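PDB 4QTO: betaine aldehyde dehydrogenase from Staphylococcus aureus subsp. aureus COL, which catalyses the NAD-dependent oxidation of betaine aldehyde to glycine betaine. Local coordinates for residues R116-L120 / N344-A348; Q300-G304 / N469-P473. One frame throughout, in Å; residues are numbered along the deposited sequence.

Contact 1 of 2, residues R116-L120 / N344-A348; sequences RLETL and NGFDA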
ATOM      1  N   ARG A 116       2.189 -38.441  -8.734  1.00 14.53           N
ATOM      2  CA  ARG A 116       1.667 -39.790  -8.865  1.00 15.13           C
ATOM      3  C   ARG A 116       0.632 -40.123  -7.786  1.00 15.05           C
ATOM      4  O   ARG A 116      -0.409 -40.713  -8.068  1.00 15.13           O
ATOM      5  CB  ARG A 116       2.812 -40.827  -8.899  1.00 16.12           C
ATOM      6  CG  ARG A 116       3.666 -40.681 -10.130  1.00 18.90           C
ATOM      7  CD  ARG A 116       4.811 -41.687 -10.205  1.00 23.09           C
ATOM      8  NE  ARG A 116       5.490 -41.518 -11.486  1.00 28.18           N
ATOM      9  CZ  ARG A 116       5.092 -42.068 -12.640  1.00 35.46           C
ATOM     10  NH1 ARG A 116       5.781 -41.831 -13.753  1.00 38.15           N
ATOM     11  NH2 ARG A 116       4.019 -42.863 -12.702  1.00 32.69           N
ATOM     12  N   LEU A 117       0.909 -39.733  -6.551  0.50 14.56           N
ATOM     13  CA  LEU A 117      -0.011 -39.965  -5.456  0.50 14.39           C
ATOM     14  C   LEU A 117      -1.337 -39.214  -5.689  0.50 14.48           C
ATOM     15  O   LEU A 117      -2.419 -39.744  -5.413  0.50 14.38           O
ATOM     16  CB  LEU A 117       0.663 -39.505  -4.161  0.50 14.52           C
ATOM     17  CG  LEU A 117      -0.048 -39.887  -2.877  0.50 14.27           C
ATOM     18  CD1 LEU A 117      -0.256 -41.391  -2.858  0.50 15.45           C
ATOM     19  CD2 LEU A 117       0.726 -39.402  -1.669  0.50 14.46           C
ATOM     20  N   GLU A 118      -1.259 -37.990  -6.223  1.00 14.09           N
ATOM     21  CA  GLU A 118      -2.454 -37.194  -6.465  1.00 13.57           C
ATOM     22  C   GLU A 118      -3.311 -37.831  -7.572  1.00 13.83           C
ATOM     23  O   GLU A 118      -4.538 -37.906  -7.448  1.00 14.17           O
ATOM     24  CB  GLU A 118      -2.104 -35.738  -6.800  1.00 13.90           C
ATOM     25  CG  GLU A 118      -3.230 -34.731  -6.572  1.00 14.67           C
ATOM     26  CD  GLU A 118      -3.464 -34.424  -5.086  1.00 15.77           C
ATOM     27  OE1 GLU A 118      -3.737 -35.343  -4.298  1.00 18.17           O
ATOM     28  OE2 GLU A 118      -3.445 -33.252  -4.680  1.00 17.56           O
ATOM     29  N   THR A 119      -2.670 -38.344  -8.622  1.00 13.33           N
ATOM     30  CA  THR A 119      -3.399 -39.008  -9.698  1.00 14.49           C
ATOM     31  C   THR A 119      -3.998 -40.311  -9.198  1.00 14.05           C
ATOM     32  O   THR A 119      -5.145 -40.664  -9.570  1.00 15.27           O
ATOM     33  CB  THR A 119      -2.469 -39.223 -10.907  1.00 14.36           C
ATOM     34  OG1 THR A 119      -2.403 -37.991 -11.616  1.00 14.93           O
ATOM     35  CG2 THR A 119      -2.958 -40.298 -11.841  1.00 16.20           C
ATOM     36  N   LEU A 120      -3.267 -41.028  -8.340  1.00 14.01           N
ATOM     37  CA  LEU A 120      -3.799 -42.286  -7.811  1.00 14.98           C
ATOM     38  C   LEU A 120      -5.060 -42.037  -6.978  1.00 15.26           C
ATOM     39  O   LEU A 120      -6.040 -42.772  -7.088  1.00 15.11           O
ATOM     40  CB  LEU A 120      -2.754 -42.988  -6.933  1.00 16.42           C
ATOM     41  CG  LEU A 120      -3.136 -44.372  -6.411  1.00 17.86           C
ATOM     42  CD1 LEU A 120      -3.159 -45.365  -7.546  1.00 20.43           C
ATOM     43  CD2 LEU A 120      -2.139 -44.808  -5.347  1.00 19.32           C
ATOM     44  N   ASN A 344      -7.145 -44.199 -17.948  1.00 17.54           N
ATOM     45  CA  ASN A 344      -6.347 -44.148 -16.731  1.00 17.47           C
ATOM     46  C   ASN A 344      -5.498 -42.885 -16.749  1.00 16.74           C
ATOM     47  O   ASN A 344      -4.807 -42.610 -17.727  1.00 16.99           O
ATOM     48  CB  ASN A 344      -5.440 -45.387 -16.726  1.00 18.10           C
ATOM     49  CG  ASN A 344      -4.685 -45.605 -15.417  1.00 18.66           C
ATOM     50  OD1 ASN A 344      -4.529 -44.715 -14.592  1.00 17.50           O
ATOM     51  ND2 ASN A 344      -4.172 -46.826 -15.259  1.00 19.76           N
ATOM     52  N   GLY A 345      -5.524 -42.121 -15.656  1.00 15.84           N
ATOM     53  CA  GLY A 345      -4.704 -40.926 -15.559  1.00 15.12           C
ATOM     54  C   GLY A 345      -3.204 -41.175 -15.689  1.00 16.61           C
ATOM     55  O   GLY A 345      -2.445 -40.260 -16.026  1.00 16.61           O
ATOM     56  N   PHE A 346      -2.750 -42.399 -15.412  1.00 16.52           N
ATOM     57  CA  PHE A 346      -1.326 -42.718 -15.580  1.00 18.15           C
ATOM     58  C   PHE A 346      -0.926 -42.958 -17.021  1.00 20.81           C
ATOM     59  O   PHE A 346       0.270 -42.990 -17.322  1.00 23.75           O
ATOM     60  CB  PHE A 346      -0.942 -43.908 -14.732  1.00 18.09           C
ATOM     61  CG  PHE A 346      -0.892 -43.597 -13.261  1.00 18.44           C
ATOM     62  CD1 PHE A 346       0.179 -42.904 -12.742  1.00 18.89           C
ATOM     63  CD2 PHE A 346      -1.894 -44.040 -12.397  1.00 17.49           C
ATOM     64  CE1 PHE A 346       0.254 -42.637 -11.374  1.00 18.87           C
ATOM     65  CE2 PHE A 346      -1.820 -43.772 -11.036  1.00 18.58           C
ATOM     66  CZ  PHE A 346      -0.748 -43.067 -10.537  1.00 18.13           C
ATOM     67  N   ASP A 347      -1.894 -43.173 -17.912  1.00 21.46           N
ATOM     68  CA  ASP A 347      -1.598 -43.447 -19.332  1.00 22.27           C
ATOM     69  C   ASP A 347      -1.473 -42.123 -20.095  1.00 22.13           C
ATOM     70  O   ASP A 347      -2.349 -41.260 -20.017  1.00 19.75           O
ATOM     71  CB  ASP A 347      -2.679 -44.357 -19.944  1.00 24.34           C
ATOM     72  CG  ASP A 347      -2.635 -45.801 -19.388  1.00 30.88           C
ATOM     73  OD1 ASP A 347      -1.572 -46.229 -18.866  1.00 36.20           O
ATOM     74  OD2 ASP A 347      -3.651 -46.531 -19.500  1.00 31.26           O
ATOM     75  N   ALA A 348      -0.388 -41.974 -20.838  1.00 23.43           N
ATOM     76  CA  ALA A 348      -0.086 -40.723 -21.541  1.00 25.20           C
ATOM     77  C   ALA A 348      -1.129 -40.239 -22.534  1.00 24.26           C
ATOM     78  O   ALA A 348      -1.262 -39.035 -22.733  1.00 28.44           O
ATOM     79  CB  ALA A 348       1.273 -40.827 -22.234  1.00 28.66           C
TER
HETATM   80  O   HOH W   1       2.802 -43.200 -15.683  1.00 36.96           O

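Contact 2 of 2, residues Q300-G304 / N469-P473; sequences QALNG and NDFHP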
ATOM      1  N   GLN A 300     -10.878 -23.673 -25.908  1.00 11.15           N
ATOM      2  CA  GLN A 300     -11.033 -23.247 -24.530  1.00 10.83           C
ATOM      3  C   GLN A 300     -12.372 -23.644 -23.923  1.00 10.24           C
ATOM      4  O   GLN A 300     -12.487 -23.777 -22.695  1.00 10.62           O
ATOM      5  CB  GLN A 300     -10.738 -21.749 -24.373  1.00 11.34           C
ATOM      6  CG  GLN A 300      -9.262 -21.429 -24.614  1.00 11.94           C
ATOM      7  CD  GLN A 300      -8.374 -21.808 -23.444  1.00 13.31           C
ATOM      8  OE1 GLN A 300      -8.575 -22.827 -22.756  1.00 14.19           O
ATOM      9  NE2 GLN A 300      -7.375 -20.987 -23.196  1.00 14.01           N
ATOM     10  N   ALA A 301     -13.403 -23.900 -24.744  1.00 10.05           N
ATOM     11  CA  ALA A 301     -14.672 -24.352 -24.211  1.00 10.04           C
ATOM     12  C   ALA A 301     -14.487 -25.813 -23.757  1.00 10.86           C
ATOM     13  O   ALA A 301     -15.026 -26.233 -22.727  1.00 11.10           O
ATOM     14  CB  ALA A 301     -15.781 -24.254 -25.240  1.00 10.71           C
ATOM     15  N   LEU A 302     -13.727 -26.580 -24.528  1.00 10.69           N
ATOM     16  CA  LEU A 302     -13.398 -27.960 -24.132  1.00 11.41           C
ATOM     17  C   LEU A 302     -12.589 -27.941 -22.841  1.00 10.60           C
ATOM     18  O   LEU A 302     -12.857 -28.701 -21.902  1.00 11.31           O
ATOM     19  CB  LEU A 302     -12.613 -28.659 -25.229  1.00 11.43           C
ATOM     20  CG  LEU A 302     -13.372 -28.942 -26.530  1.00 11.94           C
ATOM     21  CD1 LEU A 302     -12.387 -29.113 -27.683  1.00 12.45           C
ATOM     22  CD2 LEU A 302     -14.300 -30.138 -26.398  1.00 12.92           C
ATOM     23  N   ASN A 303     -11.576 -27.075 -22.792  1.00 10.26           N
ATOM     24  CA  ASN A 303     -10.732 -27.000 -21.608  1.00 10.25           C
ATOM     25  C   ASN A 303     -11.549 -26.595 -20.391  1.00 10.94           C
ATOM     26  O   ASN A 303     -11.423 -27.178 -19.300  1.00 11.15           O
ATOM     27  CB  ASN A 303      -9.564 -26.052 -21.847  1.00 10.75           C
ATOM     28  CG  ASN A 303      -8.685 -26.494 -23.011  1.00 12.29           C
ATOM     29  OD1 ASN A 303      -8.620 -27.682 -23.356  1.00 13.12           O
ATOM     30  ND2 ASN A 303      -8.025 -25.540 -23.636  1.00 13.47           N
ATOM     31  N   GLY A 304     -12.377 -25.573 -20.567  1.00 10.69           N
ATOM     32  CA  GLY A 304     -13.221 -25.129 -19.497  1.00 11.06           C
ATOM     33  C   GLY A 304     -14.175 -26.184 -18.991  1.00 10.86           C
ATOM     34  O   GLY A 304     -14.398 -26.304 -17.775  1.00 11.85           O
ATOM     35  N   ASN A 469     -10.045 -13.847 -23.217  1.00  8.12           N
ATOM     36  CA  ASN A 469      -9.396 -14.746 -24.152  1.00  8.68           C
ATOM     37  C   ASN A 469      -8.511 -15.833 -23.509  1.00  9.07           C
ATOM     38  O   ASN A 469      -7.415 -16.147 -23.986  1.00 10.25           O
ATOM     39  CB  ASN A 469      -8.669 -13.999 -25.258  1.00  8.95           C
ATOM     40  CG  ASN A 469      -9.620 -13.212 -26.137  1.00  9.31           C
ATOM     41  OD1 ASN A 469     -10.705 -13.682 -26.469  1.00  9.01           O
ATOM     42  ND2 ASN A 469      -9.239 -11.972 -26.483  1.00 10.42           N
ATOM     43  N   ASP A 470      -9.014 -16.392 -22.411  1.00  8.55           N
ATOM     44  CA  ASP A 470      -8.360 -17.490 -21.726  1.00 10.05           C
ATOM     45  C   ASP A 470      -9.409 -18.173 -20.868  1.00  9.43           C
ATOM     46  O   ASP A 470     -10.537 -17.662 -20.731  1.00  9.08           O
ATOM     47  CB  ASP A 470      -7.169 -17.000 -20.892  1.00  9.87           C
ATOM     48  CG  ASP A 470      -6.047 -18.034 -20.785  1.00 11.21           C
ATOM     49  OD1 ASP A 470      -6.303 -19.260 -20.754  1.00 12.85           O
ATOM     50  OD2 ASP A 470      -4.867 -17.589 -20.732  1.00 13.27           O
ATOM     51  N   PHE A 471      -9.049 -19.324 -20.316  1.00 10.04           N
ATOM     52  CA  PHE A 471      -9.909 -20.020 -19.378  1.00 10.35           C
ATOM     53  C   PHE A 471      -9.014 -20.829 -18.447  1.00 10.79           C
ATOM     54  O   PHE A 471      -8.116 -21.526 -18.921  1.00 12.56           O
ATOM     55  CB  PHE A 471     -10.992 -20.933 -20.052  1.00 10.96           C
ATOM     56  CG  PHE A 471     -12.174 -21.109 -19.186  1.00 11.42           C
ATOM     57  CD1 PHE A 471     -12.104 -21.956 -18.100  1.00 11.53           C
ATOM     58  CD2 PHE A 471     -13.328 -20.353 -19.375  1.00 11.94           C
ATOM     59  CE1 PHE A 471     -13.142 -22.037 -17.219  1.00 11.99           C
ATOM     60  CE2 PHE A 471     -14.360 -20.428 -18.467  1.00 12.52           C
ATOM     61  CZ  PHE A 471     -14.263 -21.276 -17.405  1.00 13.35           C
ATOM     62  N   HIS A 472      -9.242 -20.680 -17.140  1.00 10.35           N
ATOM     63  CA  HIS A 472      -8.585 -21.410 -16.031  1.00 11.49           C
ATOM     64  C   HIS A 472      -7.445 -20.751 -15.239  1.00 13.02           C
ATOM     65  O   HIS A 472      -7.242 -21.141 -14.098  1.00 13.55           O
ATOM     66  CB  HIS A 472      -8.123 -22.843 -16.369  1.00 11.32           C
ATOM     67  CG  HIS A 472      -9.227 -23.857 -16.524  1.00 11.83           C
ATOM     68  ND1 HIS A 472     -10.116 -24.156 -15.511  1.00 13.12           N
ATOM     69  CD2 HIS A 472      -9.533 -24.678 -17.555  1.00 13.31           C
ATOM     70  CE1 HIS A 472     -10.928 -25.123 -15.912  1.00 12.86           C
ATOM     71  NE2 HIS A 472     -10.606 -25.450 -17.150  1.00 13.44           N
ATOM     72  N   PRO A 473      -6.728 -19.776 -15.808  1.00 11.21           N
ATOM     73  CA  PRO A 473      -5.577 -19.305 -15.020  1.00 13.80           C
ATOM     74  C   PRO A 473      -5.830 -18.752 -13.635  1.00 13.07           C
ATOM     75  O   PRO A 473      -6.715 -17.936 -13.421  1.00 12.58           O
ATOM     76  CB  PRO A 473      -5.012 -18.166 -15.887  1.00 15.63           C
ATOM     77  CG  PRO A 473      -5.394 -18.479 -17.257  1.00 15.38           C
ATOM     78  CD  PRO A 473      -6.700 -19.242 -17.181  1.00 12.48           C
TER
HETATM   79  O   HOH W   2      -6.382 -18.672 -24.512  1.00 15.19           O
HETATM   80  O   HOH W   3      -7.481 -23.704 -20.416  1.00 15.45           O

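Contact 1 of 2, residues R116-L120 / N344-A348
Gly345 and Phe346, the inner residues of a type I beta turn running from Asn344 to Asp347, rest against helix 111-122 and meet Arg116, Thr119 and Leu120. Within the aldehyde dehydrogenase fold, the turn packs the loop between helices 323-337 and 358-373 onto that helix. Asn344 acts within its own segment: its OD1 accepts the backbone N of Phe346 at 3.0 Å, forming an Asx turn, and the donor sits well above the carbonyl plane. That bond and the turn's own Asp347 N to Asn344 O link both brace the turn from which Phe346 projects. Gly345 makes the nearest backbone approach, its CA lying 6.3 Å from that of Thr119, and it also pairs by backbone hydrogen bonding with Leu126.

Phe346 buries more surface than any other residue here, a little under half the total. Its CG stands opposite the carbonyl carbon (chi1 -72°), which swings the ring to the helix. Over one face lies the Thr119 methyl: CG2 is 3.7 Å from the Phe346 ring centroid and only 10° off the normal, a CH-pi contact. Thr119 can offer its methyl because OG1 turns elsewhere, to Ser129 and the carbonyl of Lys124. The ring end reaches the helix backbone, with Phe346 CZ 3.4 Å from Arg116 O, an oxygen already taken by the amide of Leu120. Arg116 CB meets Phe346 CE1 at the ring edge, in plane, at 4.0 Å. Leu120 CD1 packs against Phe346 CE2 at 4.1 Å. The extended Arg116 chain brings NH2 near Phe346 CD1, oblique to the guanidinium, although the two planes are only 6° apart; its NE forms a salt bridge with Glu112. A single water completes the join, accepting from Arg116 NH2 at 3.2 Å and donating to Phe346 O at 3.0 Å.

Contact 2 of 2, residues Q300-G304 / N469-P473
Gln300 and Phe471 supply much of the interface between helix 294-306 and the loop that leaves strand 465-468, with Gly304, one helical turn beyond Gln300, as the third main participant. Both elements belong to the part of the aldehyde dehydrogenase fold built on the seven-stranded sheet, of which 465-468 is an outermost strand within this chain.

The Gln300 chain bends at its second torsion (chi2 -77°), carrying the amide to the loop backbone, where two waters bridge it. One accepts from Gln300 NE2 at 2.8 Å and donates to Asn469 O. The other donates to Gln300 OE1 at 2.7 Å and also to Phe471 O. A further bond, Asn303 ND2 to Gln300 OE1 at 2.9 Å, helps set which end of the amide is the oxygen. Gln300 NE2 also comes within 3.2 Å of Asp470 OD1, the oxygen that accepts the amide of Phe471 through its anti lone pair. The other carboxylate oxygen, Asp470 OD2, bonds to Asn509 of the second subunit.

Phe471 uses the bare backbone of Gly304: Phe471 CD1 approaches Gly304 CA to 3.6 Å. The same CD1 lies over the centre of the neighbouring His472 ring, while the phenyl group also meets Trp467.

His472 makes a direct hydrogen bond across the contact. His472 NE2 donates to Asn303 O at 2.9 Å and 156°, with the acceptor in the imidazole plane but the donor about 52° out of the carbonyl plane. A triethylene glycol, probably from the crystallisation liquor, lies about 3 Å from the His472 side chain; such molecules often mark pockets. With His472 NE2 committed as donor to a helical carbonyl and one ring face covered by Phe471, the ring's orientation is probably set by both the bond and the packing.

How the contacts relate
From the N terminus the four segments appear in the order 116-120, 300-304, 344-348, 469-473, so the two contacts cross. Contact 1 closes a loop of 223 intervening residues, which includes helix 294-306; contact 2 closes one of 164, which includes the turn at 344-348. Their centres are 22 Å apart and their nearest atoms about 14 Å, so they do not touch. The crossing means that the later halves of both contacts, 344-348 and 469-473, each reach back to a helix earlier in the chain: 111-122 for contact 1 and 294-306, beside the seven-stranded sheet, for contact 2. Contact 2 alone reaches another subunit.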